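Local coordinates for galactitol 1-phosphate 5-dehydrogenase (Escherichia coli, PDB 4UEJ), which oxidises galactitol 1-phosphate to keto-D-tagatose 6-phosphate with NAD(+), as a zinc-containing enzyme of the alcohol dehydrogenase family, at residues A[141-146]-A[304-309]; A[173-178]-A[314-319]; A[215-220]-A[247-252]. One frame throughout, in Å; residues are numbered along the deposited sequence.

Interaction 1: A[141-146]-A[304-309]; sequences AFIEPI and RLLTER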
ATOM      1  N   ALA A 141     -12.484  28.528  -6.591  1.00 13.79           N
ATOM      2  CA  ALA A 141     -12.914  27.678  -5.482  1.00 13.57           C
ATOM      3  C   ALA A 141     -12.714  26.202  -5.780  1.00 14.46           C
ATOM      4  O   ALA A 141     -12.870  25.359  -4.890  1.00 14.25           O
ATOM      5  CB  ALA A 141     -14.369  27.938  -5.141  1.00 14.68           C
ATOM      6  N   PHE A 142     -12.344  25.876  -7.014  1.00 11.70           N
ATOM      7  CA  PHE A 142     -12.180  24.468  -7.364  1.00 10.92           C
ATOM      8  C   PHE A 142     -10.730  24.045  -7.395  1.00 14.36           C
ATOM      9  O   PHE A 142     -10.437  22.856  -7.542  1.00  9.54           O
ATOM     10  CB  PHE A 142     -12.831  24.164  -8.718  1.00 11.26           C
ATOM     11  CG  PHE A 142     -14.325  24.064  -8.651  1.00 12.84           C
ATOM     12  CD1 PHE A 142     -15.107  25.194  -8.769  1.00 13.03           C
ATOM     13  CD2 PHE A 142     -14.942  22.841  -8.438  1.00 15.94           C
ATOM     14  CE1 PHE A 142     -16.492  25.109  -8.706  1.00 20.83           C
ATOM     15  CE2 PHE A 142     -16.325  22.751  -8.371  1.00 19.55           C
ATOM     16  CZ  PHE A 142     -17.100  23.892  -8.502  1.00 15.89           C
ATOM     17  N   ILE A 143      -9.820  25.004  -7.242  1.00 11.74           N
ATOM     18  CA  ILE A 143      -8.402  24.660  -7.328  1.00 13.06           C
ATOM     19  C   ILE A 143      -7.980  23.682  -6.241  1.00 12.48           C
ATOM     20  O   ILE A 143      -7.300  22.698  -6.531  1.00 10.05           O
ATOM     21  CB  ILE A 143      -7.525  25.905  -7.259  1.00 12.55           C
ATOM     22  CG1 ILE A 143      -7.758  26.744  -8.510  1.00 18.86           C
ATOM     23  CG2 ILE A 143      -6.047  25.527  -7.150  1.00 11.37           C
ATOM     24  CD1 ILE A 143      -6.749  27.836  -8.663  1.00 29.55           C
ATOM     25  N   GLU A 144      -8.381  23.945  -5.000  1.00  9.81           N
ATOM     26  CA  GLU A 144      -8.041  23.063  -3.901  1.00 10.32           C
ATOM     27  C   GLU A 144      -8.564  21.622  -4.133  1.00 10.01           C
ATOM     28  O   GLU A 144      -7.778  20.665  -4.036  1.00 10.33           O
ATOM     29  CB  GLU A 144      -8.544  23.669  -2.583  1.00 13.24           C
ATOM     30  CG  GLU A 144      -7.871  23.124  -1.337  1.00  9.49           C
ATOM     31  CD  GLU A 144      -8.506  21.861  -0.830  1.00 11.97           C
ATOM     32  OE1 GLU A 144      -9.565  21.473  -1.364  1.00 13.20           O
ATOM     33  OE2 GLU A 144      -7.932  21.239   0.092  1.00 16.11           O
ATOM     34  N   PRO A 145      -9.858  21.452  -4.486  1.00 11.34           N
ATOM     35  CA  PRO A 145     -10.270  20.060  -4.727  1.00 12.70           C
ATOM     36  C   PRO A 145      -9.621  19.409  -5.967  1.00 10.26           C
ATOM     37  O   PRO A 145      -9.414  18.182  -5.946  1.00 11.14           O
ATOM     38  CB  PRO A 145     -11.806  20.165  -4.875  1.00 14.08           C
ATOM     39  CG  PRO A 145     -12.098  21.607  -5.081  1.00 16.48           C
ATOM     40  CD  PRO A 145     -11.023  22.346  -4.338  1.00 13.21           C
ATOM     41  N   ILE A 146      -9.255  20.190  -6.983  1.00  8.13           N
ATOM     42  CA  ILE A 146      -8.489  19.638  -8.106  1.00  7.91           C
ATOM     43  C   ILE A 146      -7.168  19.067  -7.609  1.00  8.75           C
ATOM     44  O   ILE A 146      -6.767  17.963  -7.980  1.00  8.80           O
ATOM     45  CB  ILE A 146      -8.210  20.689  -9.170  1.00  8.37           C
ATOM     46  CG1 ILE A 146      -9.519  21.059  -9.863  1.00  8.91           C
ATOM     47  CG2 ILE A 146      -7.245  20.149 -10.240  1.00  8.28           C
ATOM     48  CD1 ILE A 146      -9.390  22.309 -10.654  1.00 10.35           C
ATOM     49  N   ARG A 304      -3.205  25.749 -14.428  1.00 12.19           N
ATOM     50  CA  ARG A 304      -2.933  25.669 -15.856  1.00 13.89           C
ATOM     51  C   ARG A 304      -3.976  24.864 -16.605  1.00 14.04           C
ATOM     52  O   ARG A 304      -4.429  25.288 -17.667  1.00 12.85           O
ATOM     53  CB  ARG A 304      -1.548  25.086 -16.086  1.00 12.39           C
ATOM     54  CG  ARG A 304      -0.466  26.035 -15.621  1.00 13.28           C
ATOM     55  CD  ARG A 304       0.890  25.348 -15.588  1.00 18.08           C
ATOM     56  NE  ARG A 304       1.932  26.298 -15.216  1.00 18.53           N
ATOM     57  CZ  ARG A 304       3.232  26.030 -15.243  1.00 20.65           C
ATOM     58  NH1 ARG A 304       3.657  24.834 -15.626  1.00 22.97           N
ATOM     59  NH2 ARG A 304       4.100  26.966 -14.896  1.00 19.22           N
ATOM     60  N   LEU A 305      -4.366  23.717 -16.057  1.00 11.11           N
ATOM     61  CA  LEU A 305      -5.389  22.886 -16.691  1.00 10.81           C
ATOM     62  C   LEU A 305      -6.692  23.670 -16.832  1.00 12.17           C
ATOM     63  O   LEU A 305      -7.387  23.561 -17.843  1.00 12.89           O
ATOM     64  CB  LEU A 305      -5.619  21.606 -15.891  1.00 10.03           C
ATOM     65  CG  LEU A 305      -4.444  20.627 -15.945  1.00 11.56           C
ATOM     66  CD1 LEU A 305      -4.721  19.448 -15.032  1.00 15.80           C
ATOM     67  CD2 LEU A 305      -4.196  20.155 -17.370  1.00 12.22           C
ATOM     68  N   LEU A 306      -7.024  24.450 -15.811  1.00 11.54           N
ATOM     69  CA  LEU A 306      -8.218  25.291 -15.879  1.00 12.43           C
ATOM     70  C   LEU A 306      -8.093  26.330 -16.982  1.00 18.03           C
ATOM     71  O   LEU A 306      -9.008  26.528 -17.783  1.00 16.11           O
ATOM     72  CB  LEU A 306      -8.461  25.979 -14.531  1.00 15.49           C
ATOM     73  CG  LEU A 306      -9.123  25.131 -13.443  1.00 17.02           C
ATOM     74  CD1 LEU A 306      -8.993  25.788 -12.057  1.00 16.50           C
ATOM     75  CD2 LEU A 306     -10.584  24.907 -13.777  1.00 17.77           C
ATOM     76  N   THR A 307      -6.954  27.000 -17.039  1.00 13.61           N
ATOM     77  CA  THR A 307      -6.810  28.068 -18.014  1.00 14.82           C
ATOM     78  C   THR A 307      -6.804  27.504 -19.422  1.00 18.62           C
ATOM     79  O   THR A 307      -7.248  28.160 -20.352  1.00 18.88           O
ATOM     80  CB  THR A 307      -5.538  28.884 -17.779  1.00 23.52           C
ATOM     81  OG1 THR A 307      -4.387  28.050 -17.961  1.00 38.16           O
ATOM     82  CG2 THR A 307      -5.540  29.419 -16.386  1.00 15.48           C
ATOM     83  N   GLU A 308      -6.324  26.274 -19.566  1.00 17.69           N
ATOM     84  CA  GLU A 308      -6.254  25.631 -20.875  1.00 14.19           C
ATOM     85  C   GLU A 308      -7.571  25.004 -21.284  1.00 15.45           C
ATOM     86  O   GLU A 308      -7.642  24.364 -22.323  1.00 16.60           O
ATOM     87  CB  GLU A 308      -5.160  24.565 -20.880  1.00 14.32           C
ATOM     88  CG  GLU A 308      -3.795  25.170 -20.762  1.00 16.61           C
ATOM     89  CD  GLU A 308      -2.717  24.154 -20.517  1.00 22.60           C
ATOM     90  OE1 GLU A 308      -2.958  22.933 -20.654  1.00 25.80           O
ATOM     91  OE2 GLU A 308      -1.616  24.599 -20.182  1.00 19.24           O
ATOM     92  N   ARG A 309      -8.602  25.166 -20.458  1.00 15.25           N
ATOM     93  CA  ARG A 309      -9.930  24.646 -20.774  1.00 17.45           C
ATOM     94  C   ARG A 309      -9.965  23.129 -20.801  1.00 16.56           C
ATOM     95  O   ARG A 309     -10.763  22.539 -21.519  1.00 19.47           O
ATOM     96  CB  ARG A 309     -10.411  25.179 -22.135  1.00 20.43           C
ATOM     97  CG  ARG A 309     -10.420  26.670 -22.276  1.00 29.66           C
ATOM     98  CD  ARG A 309     -10.993  27.343 -21.064  1.00 39.95           C
ATOM     99  NE  ARG A 309     -11.376  28.724 -21.359  1.00 51.72           N
ATOM    100  CZ  ARG A 309     -11.335  29.711 -20.470  1.00 57.69           C
ATOM    101  NH1 ARG A 309     -10.917  29.475 -19.231  1.00 56.28           N
ATOM    102  NH2 ARG A 309     -11.708  30.935 -20.820  1.00 56.35           N
TER

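Interaction 2: A[173-178]-A[314-319]; sequences GLLAIQ and EPLIAH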
ATOM      1  N   GLY A 173     -13.650  12.958  -7.199  1.00  8.55           N
ATOM      2  CA  GLY A 173     -13.568  11.913  -8.214  1.00 10.41           C
ATOM      3  C   GLY A 173     -13.814  12.389  -9.638  1.00 12.14           C
ATOM      4  O   GLY A 173     -13.098  12.007 -10.566  1.00  9.57           O
ATOM      5  N   LEU A 174     -14.842  13.212  -9.833  1.00  9.31           N
ATOM      6  CA  LEU A 174     -15.120  13.704 -11.165  1.00  9.72           C
ATOM      7  C   LEU A 174     -13.990  14.593 -11.658  1.00 12.14           C
ATOM      8  O   LEU A 174     -13.648  14.556 -12.831  1.00  9.35           O
ATOM      9  CB  LEU A 174     -16.444  14.466 -11.193  1.00 10.73           C
ATOM     10  CG  LEU A 174     -17.665  13.576 -10.973  1.00 11.55           C
ATOM     11  CD1 LEU A 174     -18.941  14.407 -10.774  1.00 13.03           C
ATOM     12  CD2 LEU A 174     -17.820  12.633 -12.168  1.00 12.62           C
ATOM     13  N   LEU A 175     -13.416  15.405 -10.768  1.00  8.89           N
ATOM     14  CA  LEU A 175     -12.269  16.235 -11.157  1.00  8.58           C
ATOM     15  C   LEU A 175     -11.083  15.353 -11.543  1.00 10.66           C
ATOM     16  O   LEU A 175     -10.385  15.623 -12.523  1.00  8.76           O
ATOM     17  CB  LEU A 175     -11.876  17.196 -10.034  1.00  8.42           C
ATOM     18  CG  LEU A 175     -12.883  18.350  -9.828  1.00  9.65           C
ATOM     19  CD1 LEU A 175     -12.618  19.028  -8.475  1.00 14.70           C
ATOM     20  CD2 LEU A 175     -12.788  19.350 -10.939  1.00  9.72           C
ATOM     21  N   ALA A 176     -10.871  14.294 -10.767  1.00  8.14           N
ATOM     22  CA  ALA A 176      -9.787  13.362 -11.039  1.00 11.38           C
ATOM     23  C   ALA A 176      -9.921  12.710 -12.417  1.00  9.14           C
ATOM     24  O   ALA A 176      -8.928  12.497 -13.111  1.00  8.18           O
ATOM     25  CB  ALA A 176      -9.722  12.296  -9.950  1.00  7.09           C
ATOM     26  N   ILE A 177     -11.141  12.392 -12.820  1.00  7.92           N
ATOM     27  CA  ILE A 177     -11.362  11.878 -14.168  1.00  8.37           C
ATOM     28  C   ILE A 177     -10.880  12.859 -15.212  1.00  9.88           C
ATOM     29  O   ILE A 177     -10.137  12.485 -16.126  1.00 12.24           O
ATOM     30  CB  ILE A 177     -12.839  11.575 -14.410  1.00 11.19           C
ATOM     31  CG1 ILE A 177     -13.271  10.409 -13.518  1.00  9.86           C
ATOM     32  CG2 ILE A 177     -13.085  11.289 -15.890  1.00 11.34           C
ATOM     33  CD1 ILE A 177     -14.768  10.188 -13.491  1.00 13.39           C
ATOM     34  N   GLN A 178     -11.300  14.115 -15.069  1.00  9.00           N
ATOM     35  CA  GLN A 178     -10.916  15.160 -16.002  1.00  9.53           C
ATOM     36  C   GLN A 178      -9.406  15.357 -16.046  1.00 11.66           C
ATOM     37  O   GLN A 178      -8.829  15.522 -17.125  1.00 11.97           O
ATOM     38  CB  GLN A 178     -11.611  16.475 -15.639  1.00 13.35           C
ATOM     39  CG  GLN A 178     -13.116  16.399 -15.660  1.00 11.43           C
ATOM     40  CD  GLN A 178     -13.747  17.739 -15.359  1.00 19.73           C
ATOM     41  OE1 GLN A 178     -13.147  18.775 -15.615  1.00 26.98           O
ATOM     42  NE2 GLN A 178     -14.954  17.728 -14.807  1.00 18.41           N
ATOM     43  N   GLU A 314     -18.652  23.768 -14.501  1.00 17.01           N
ATOM     44  CA  GLU A 314     -20.082  24.053 -14.436  1.00 21.22           C
ATOM     45  C   GLU A 314     -20.965  22.815 -14.157  1.00 17.61           C
ATOM     46  O   GLU A 314     -21.871  22.892 -13.326  1.00 18.38           O
ATOM     47  CB  GLU A 314     -20.545  24.745 -15.728  1.00 24.44           C
ATOM     48  CG  GLU A 314     -21.936  25.346 -15.624  1.00 30.14           C
ATOM     49  CD  GLU A 314     -22.053  26.341 -14.480  1.00 36.85           C
ATOM     50  OE1 GLU A 314     -21.079  27.085 -14.235  1.00 34.01           O
ATOM     51  OE2 GLU A 314     -23.111  26.360 -13.818  1.00 38.86           O
ATOM     52  N   PRO A 315     -20.698  21.670 -14.827  1.00 17.26           N
ATOM     53  CA  PRO A 315     -21.603  20.537 -14.589  1.00 17.97           C
ATOM     54  C   PRO A 315     -21.524  19.996 -13.171  1.00 17.74           C
ATOM     55  O   PRO A 315     -22.423  19.281 -12.752  1.00 20.60           O
ATOM     56  CB  PRO A 315     -21.122  19.470 -15.581  1.00 19.99           C
ATOM     57  CG  PRO A 315     -20.248  20.179 -16.551  1.00 20.13           C
ATOM     58  CD  PRO A 315     -19.684  21.353 -15.852  1.00 16.50           C
ATOM     59  N   LEU A 316     -20.456  20.331 -12.452  1.00 16.69           N
ATOM     60  CA  LEU A 316     -20.248  19.826 -11.104  1.00 16.55           C
ATOM     61  C   LEU A 316     -21.114  20.534 -10.075  1.00 23.28           C
ATOM     62  O   LEU A 316     -21.328  20.018  -8.975  1.00 24.64           O
ATOM     63  CB  LEU A 316     -18.776  19.976 -10.699  1.00 15.73           C
ATOM     64  CG  LEU A 316     -17.754  19.312 -11.615  1.00 15.75           C
ATOM     65  CD1 LEU A 316     -16.337  19.643 -11.172  1.00 13.40           C
ATOM     66  CD2 LEU A 316     -17.984  17.818 -11.622  1.00 18.42           C
ATOM     67  N   ILE A 317     -21.607  21.720 -10.425  1.00 21.14           N
ATOM     68  CA  ILE A 317     -22.238  22.584  -9.435  1.00 18.72           C
ATOM     69  C   ILE A 317     -23.723  22.298  -9.302  1.00 27.63           C
ATOM     70  O   ILE A 317     -24.473  22.362 -10.284  1.00 26.25           O
ATOM     71  CB  ILE A 317     -22.010  24.080  -9.779  1.00 18.74           C
ATOM     72  CG1 ILE A 317     -20.510  24.380  -9.807  1.00 23.19           C
ATOM     73  CG2 ILE A 317     -22.702  24.958  -8.771  1.00 19.73           C
ATOM     74  CD1 ILE A 317     -20.128  25.679 -10.473  1.00 22.92           C
ATOM     75  N   ALA A 318     -24.146  21.976  -8.078  1.00 24.73           N
ATOM     76  CA  ALA A 318     -25.543  21.668  -7.805  1.00 25.42           C
ATOM     77  C   ALA A 318     -26.273  22.865  -7.227  1.00 28.96           C
ATOM     78  O   ALA A 318     -27.490  22.993  -7.375  1.00 29.15           O
ATOM     79  CB  ALA A 318     -25.656  20.474  -6.854  1.00 23.39           C
ATOM     80  N   HIS A 319     -25.536  23.749  -6.569  1.00 24.30           N
ATOM     81  CA  HIS A 319     -26.167  24.878  -5.908  1.00 24.97           C
ATOM     82  C   HIS A 319     -25.266  26.104  -5.869  1.00 27.92           C
ATOM     83  O   HIS A 319     -24.081  26.008  -5.538  1.00 23.52           O
ATOM     84  CB  HIS A 319     -26.573  24.493  -4.487  1.00 27.64           C
ATOM     85  CG  HIS A 319     -27.377  25.540  -3.787  1.00 32.63           C
ATOM     86  ND1 HIS A 319     -28.744  25.648  -3.931  1.00 38.15           N
ATOM     87  CD2 HIS A 319     -27.007  26.531  -2.942  1.00 38.24           C
ATOM     88  CE1 HIS A 319     -29.181  26.658  -3.200  1.00 42.00           C
ATOM     89  NE2 HIS A 319     -28.149  27.208  -2.588  1.00 37.83           N
TER

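Interaction 3: A[215-220]-A[247-252]; sequences MSAPQM and VEIAGP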
ATOM      1  N   MET A 215     -23.090  -4.280 -10.481  1.00 24.20           N
ATOM      2  CA  MET A 215     -22.035  -5.209 -10.868  1.00 25.06           C
ATOM      3  C   MET A 215     -21.216  -5.629  -9.664  1.00 26.14           C
ATOM      4  O   MET A 215     -20.906  -4.817  -8.804  1.00 26.21           O
ATOM      5  CB  MET A 215     -21.099  -4.589 -11.902  1.00 26.09           C
ATOM      6  CG  MET A 215     -21.785  -4.013 -13.119  1.00 25.97           C
ATOM      7  SD  MET A 215     -20.582  -3.280 -14.247  1.00 27.44           S
ATOM      8  CE  MET A 215     -19.573  -4.721 -14.628  1.00 22.06           C
ATOM      9  N   SER A 216     -20.863  -6.907  -9.621  1.00 26.64           N
ATOM     10  CA  SER A 216     -19.944  -7.433  -8.617  1.00 26.07           C
ATOM     11  C   SER A 216     -18.507  -7.179  -9.036  1.00 20.95           C
ATOM     12  O   SER A 216     -18.250  -6.851 -10.191  1.00 22.78           O
ATOM     13  CB  SER A 216     -20.162  -8.927  -8.440  1.00 29.61           C
ATOM     14  OG  SER A 216     -19.821  -9.585  -9.647  1.00 30.02           O
ATOM     15  N   ALA A 217     -17.562  -7.363  -8.117  1.00 21.59           N
ATOM     16  CA  ALA A 217     -16.162  -7.172  -8.468  1.00 20.64           C
ATOM     17  C   ALA A 217     -15.681  -8.132  -9.569  1.00 22.21           C
ATOM     18  O   ALA A 217     -14.959  -7.701 -10.465  1.00 19.62           O
ATOM     19  CB  ALA A 217     -15.272  -7.291  -7.230  1.00 20.39           C
ATOM     20  N   PRO A 218     -16.066  -9.425  -9.513  1.00 22.67           N
ATOM     21  CA  PRO A 218     -15.600 -10.286 -10.609  1.00 24.87           C
ATOM     22  C   PRO A 218     -16.138  -9.853 -11.966  1.00 23.18           C
ATOM     23  O   PRO A 218     -15.448  -9.992 -12.979  1.00 19.48           O
ATOM     24  CB  PRO A 218     -16.146 -11.665 -10.231  1.00 28.30           C
ATOM     25  CG  PRO A 218     -16.310 -11.613  -8.760  1.00 30.56           C
ATOM     26  CD  PRO A 218     -16.719 -10.211  -8.450  1.00 27.65           C
ATOM     27  N   GLN A 219     -17.356  -9.324 -11.987  1.00 24.77           N
ATOM     28  CA  GLN A 219     -17.922  -8.839 -13.233  1.00 21.68           C
ATOM     29  C   GLN A 219     -17.123  -7.663 -13.758  1.00 23.20           C
ATOM     30  O   GLN A 219     -16.876  -7.561 -14.957  1.00 22.93           O
ATOM     31  CB  GLN A 219     -19.385  -8.459 -13.045  1.00 25.31           C
ATOM     32  CG  GLN A 219     -20.267  -9.682 -12.854  1.00 25.95           C
ATOM     33  CD  GLN A 219     -21.707  -9.330 -12.579  1.00 34.46           C
ATOM     34  OE1 GLN A 219     -21.999  -8.353 -11.892  1.00 30.98           O
ATOM     35  NE2 GLN A 219     -22.624 -10.130 -13.117  1.00 41.20           N
ATOM     36  N   MET A 220     -16.710  -6.786 -12.856  1.00 16.47           N
ATOM     37  CA  MET A 220     -15.877  -5.655 -13.247  1.00 19.10           C
ATOM     38  C   MET A 220     -14.502  -6.131 -13.707  1.00 19.99           C
ATOM     39  O   MET A 220     -13.955  -5.619 -14.682  1.00 17.79           O
ATOM     40  CB  MET A 220     -15.728  -4.665 -12.099  1.00 17.48           C
ATOM     41  CG  MET A 220     -17.029  -4.056 -11.632  1.00 18.88           C
ATOM     42  SD  MET A 220     -16.683  -2.902 -10.299  1.00 18.77           S
ATOM     43  CE  MET A 220     -18.305  -2.702  -9.581  1.00 19.44           C
ATOM     44  N   VAL A 247      -9.244  -3.473  -4.192  1.00  9.25           N
ATOM     45  CA  VAL A 247      -8.330  -4.601  -4.102  1.00  9.28           C
ATOM     46  C   VAL A 247      -8.845  -5.767  -4.929  1.00 12.40           C
ATOM     47  O   VAL A 247      -8.082  -6.426  -5.636  1.00 10.78           O
ATOM     48  CB  VAL A 247      -8.131  -5.044  -2.642  1.00 10.38           C
ATOM     49  CG1 VAL A 247      -7.328  -6.354  -2.583  1.00 11.42           C
ATOM     50  CG2 VAL A 247      -7.420  -3.939  -1.873  1.00  8.92           C
ATOM     51  N   GLU A 248     -10.151  -6.013  -4.861  1.00 14.88           N
ATOM     52  CA  GLU A 248     -10.733  -7.137  -5.588  1.00 17.30           C
ATOM     53  C   GLU A 248     -10.666  -6.983  -7.111  1.00 15.18           C
ATOM     54  O   GLU A 248     -10.493  -7.974  -7.825  1.00 17.77           O
ATOM     55  CB  GLU A 248     -12.187  -7.362  -5.150  1.00 12.72           C
ATOM     56  CG  GLU A 248     -12.287  -7.939  -3.737  1.00 19.06           C
ATOM     57  CD  GLU A 248     -11.753  -9.364  -3.648  1.00 26.05           C
ATOM     58  OE1 GLU A 248     -11.772 -10.078  -4.674  1.00 29.38           O
ATOM     59  OE2 GLU A 248     -11.317  -9.780  -2.556  1.00 26.78           O
ATOM     60  N   ILE A 249     -10.786  -5.764  -7.621  1.00 11.70           N
ATOM     61  CA  ILE A 249     -10.797  -5.609  -9.067  1.00 11.13           C
ATOM     62  C   ILE A 249      -9.425  -5.368  -9.641  1.00 10.75           C
ATOM     63  O   ILE A 249      -9.232  -5.499 -10.850  1.00 11.24           O
ATOM     64  CB  ILE A 249     -11.726  -4.460  -9.525  1.00 11.13           C
ATOM     65  CG1 ILE A 249     -11.162  -3.099  -9.114  1.00 10.63           C
ATOM     66  CG2 ILE A 249     -13.130  -4.692  -8.992  1.00 17.74           C
ATOM     67  CD1 ILE A 249     -11.978  -1.934  -9.630  1.00 21.73           C
ATOM     68  N   ALA A 250      -8.461  -5.038  -8.780  1.00  9.67           N
ATOM     69  CA  ALA A 250      -7.161  -4.583  -9.265  1.00 11.89           C
ATOM     70  C   ALA A 250      -6.475  -5.611 -10.162  1.00 13.52           C
ATOM     71  O   ALA A 250      -6.573  -6.817  -9.940  1.00 12.46           O
ATOM     72  CB  ALA A 250      -6.254  -4.238  -8.092  1.00 10.56           C
ATOM     73  N   GLY A 251      -5.770  -5.119 -11.169  1.00  9.27           N
ATOM     74  CA  GLY A 251      -4.999  -5.982 -12.039  1.00  9.78           C
ATOM     75  C   GLY A 251      -3.603  -6.165 -11.475  1.00 14.11           C
ATOM     76  O   GLY A 251      -3.281  -5.662 -10.391  1.00  9.32           O
ATOM     77  N   PRO A 252      -2.762  -6.897 -12.200  1.00  9.94           N
ATOM     78  CA  PRO A 252      -1.419  -7.205 -11.689  1.00  9.80           C
ATOM     79  C   PRO A 252      -0.575  -5.939 -11.505  1.00 11.18           C
ATOM     80  O   PRO A 252      -0.534  -5.073 -12.382  1.00 11.56           O
ATOM     81  CB  PRO A 252      -0.826  -8.125 -12.766  1.00 13.45           C
ATOM     82  CG  PRO A 252      -1.712  -7.976 -13.954  1.00 20.55           C
ATOM     83  CD  PRO A 252      -3.063  -7.589 -13.459  1.00 13.91           C
TER

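Interaction 1: A[141-146]-A[304-309]
I143 and I146 meet L306 in a small, buried, purely apolar contact between the start of helix 143-155 and the last turn of helix 297-307. One methyl of the leucine does most of the work. CD1 of L306 lies 3.9 Å from CG1 of I143 and 3.8 Å from CD1 of I146, so it touches both isoleucines, which stand one helical turn apart. The leucine side chain runs obliquely across each of them. Its CG is also near, 4.0 Å from CD1 of I146. In I146, CG1 sits anti to the carbonyl carbon (chi1 -69°), and the extended chain beyond it carries CD1 out to the leucine. A302, a turn before L306, touches both isoleucines as well, and W299 packs on I143. Just past the leucine, helix 297-307 ends in a Schellman motif. R309 takes a positive phi of 66° and its N bonds to the O of L306 at 3.0 Å. The O of R304 is gripped twice, by the N of E308 and by the OG1 of T307 at 2.8 Å. On the other helix, E144 takes no part in the packing on L306; it touches H59. By similarity, E144 is a ligand of the catalytic zinc, and its OE2 makes a weak hydrogen bond to N289. I146 also packs on L175 and C179 of helix 171-182.

Interaction 2: A[173-178]-A[314-319]
L316 packs against L174 and L175 with both of its methyl groups. The contact across the two segments is apolar, with no hydrogen bond between them. CD1 of L316 approaches L175, 3.6 Å from its CD2, and also touches its CG. CD2 of L316 turns to the other leucine, 3.6 Å from CD1 of L174 and 3.7 Å from its CB. The fork of L316 is thus divided between two consecutive residues of helix 171-182. With CG anti to the carbonyl carbon (chi1 -57°) and CD1 carried on in an extended line (chi2 175°), the leucine extends to the helix. L316 and L174 run past each other in opposite directions, whereas L316 meets L175 at a slant. With an alanine in place of L316, CG and both methyls would be gone, which is likely to open a gap against L174 and L175.

The amide of Q178 adds a loose approach, NE2 lying 4.3 Å from CD1 of L316. Its OE1 accepts a hydrogen bond from the N of S312. Within 314-319, the N of I317 bonds to the O of E314 at 3.1 Å, closing the 3-10 turn that presents L316.

Helix 171-182 follows strand 163-167, and G173 belongs to a GxGxxG pattern consistent with a Rossmann dinucleotide site. I177 and A176 face the parallel sheet through I166, while F204 touches L316 and Q178. Beyond L316 the chain enters strand 317-321, which pairs in parallel with strand 341-344 of the other, mixed sheet.

Interaction 3: A[215-220]-A[247-252]
I249 packs on A217 and M220, the three residues with the most surface buried here. CG2 of I249 lies 3.8 Å from CB of A217 and about as far from the O of A217. The same methyl reaches CB of M220 at 4.1 Å, and SD of M220 is a similar distance away. One methyl thus rests between two residues of helix 217-223 that are a turn apart. I249 owes this to its first torsion. CG2 stands anti to the carbonyl carbon, while CG1 takes the crowded position between N and C (chi1 69°).

A217 brings a bare methyl, which permits close approach; the CA atoms of A217 and I249 are only 5.6 Å apart. Its CB also lies 3.7 Å from CB of E248. The glutamate chain then bends, and its carboxylate goes to K275 in a salt bridge and to T272 in a hydrogen bond.

The two helices pack beside the Rossmann-type parallel sheet, strand order 3-2-1-4-5-6. Helix 217-223 lies in the crossover from edge strand 208-211 to strand 231-235, and helix 240-249 follows strand 231-235. M220 and I249 both pack on I191 of strand 187-192. M220 also touches F210.

S216 and Q219 form a capping box at the start of helix 217-223. The N of S216 donates to OE1 of Q219 at 2.9 Å, nearly straight at 166°, and the return bond from N of Q219 to OG of S216 is weak. At the end of helix 240-249, NZ of K279 binds the O atoms of V247 and A250. Farther on, P252 packs on E94 of the second subunit.

In the fold
Along the chain the segments run 141-146, 173-178, 215-220, 247-252, 304-309 and 314-319. Interactions 1 and 2 cross in this order, and interaction 3 falls within the span of both. Interactions 1 and 2 have centres about 11 Å apart and touch, I146 on L175 and F142 on I317. They form one buried core of helices 143-155, 171-182 and 297-307 with strand 317-321; the side chains of L175 and I146 lie about 10 to 11 Å from a bound zinc ion. Interaction 3 stands apart, its centre about 31 and 25 Å from theirs, beside strand 187-192 and outermost strand 208-211. Helix 171-182 also packs on strand 187-192, so both regions share the parallel sheet.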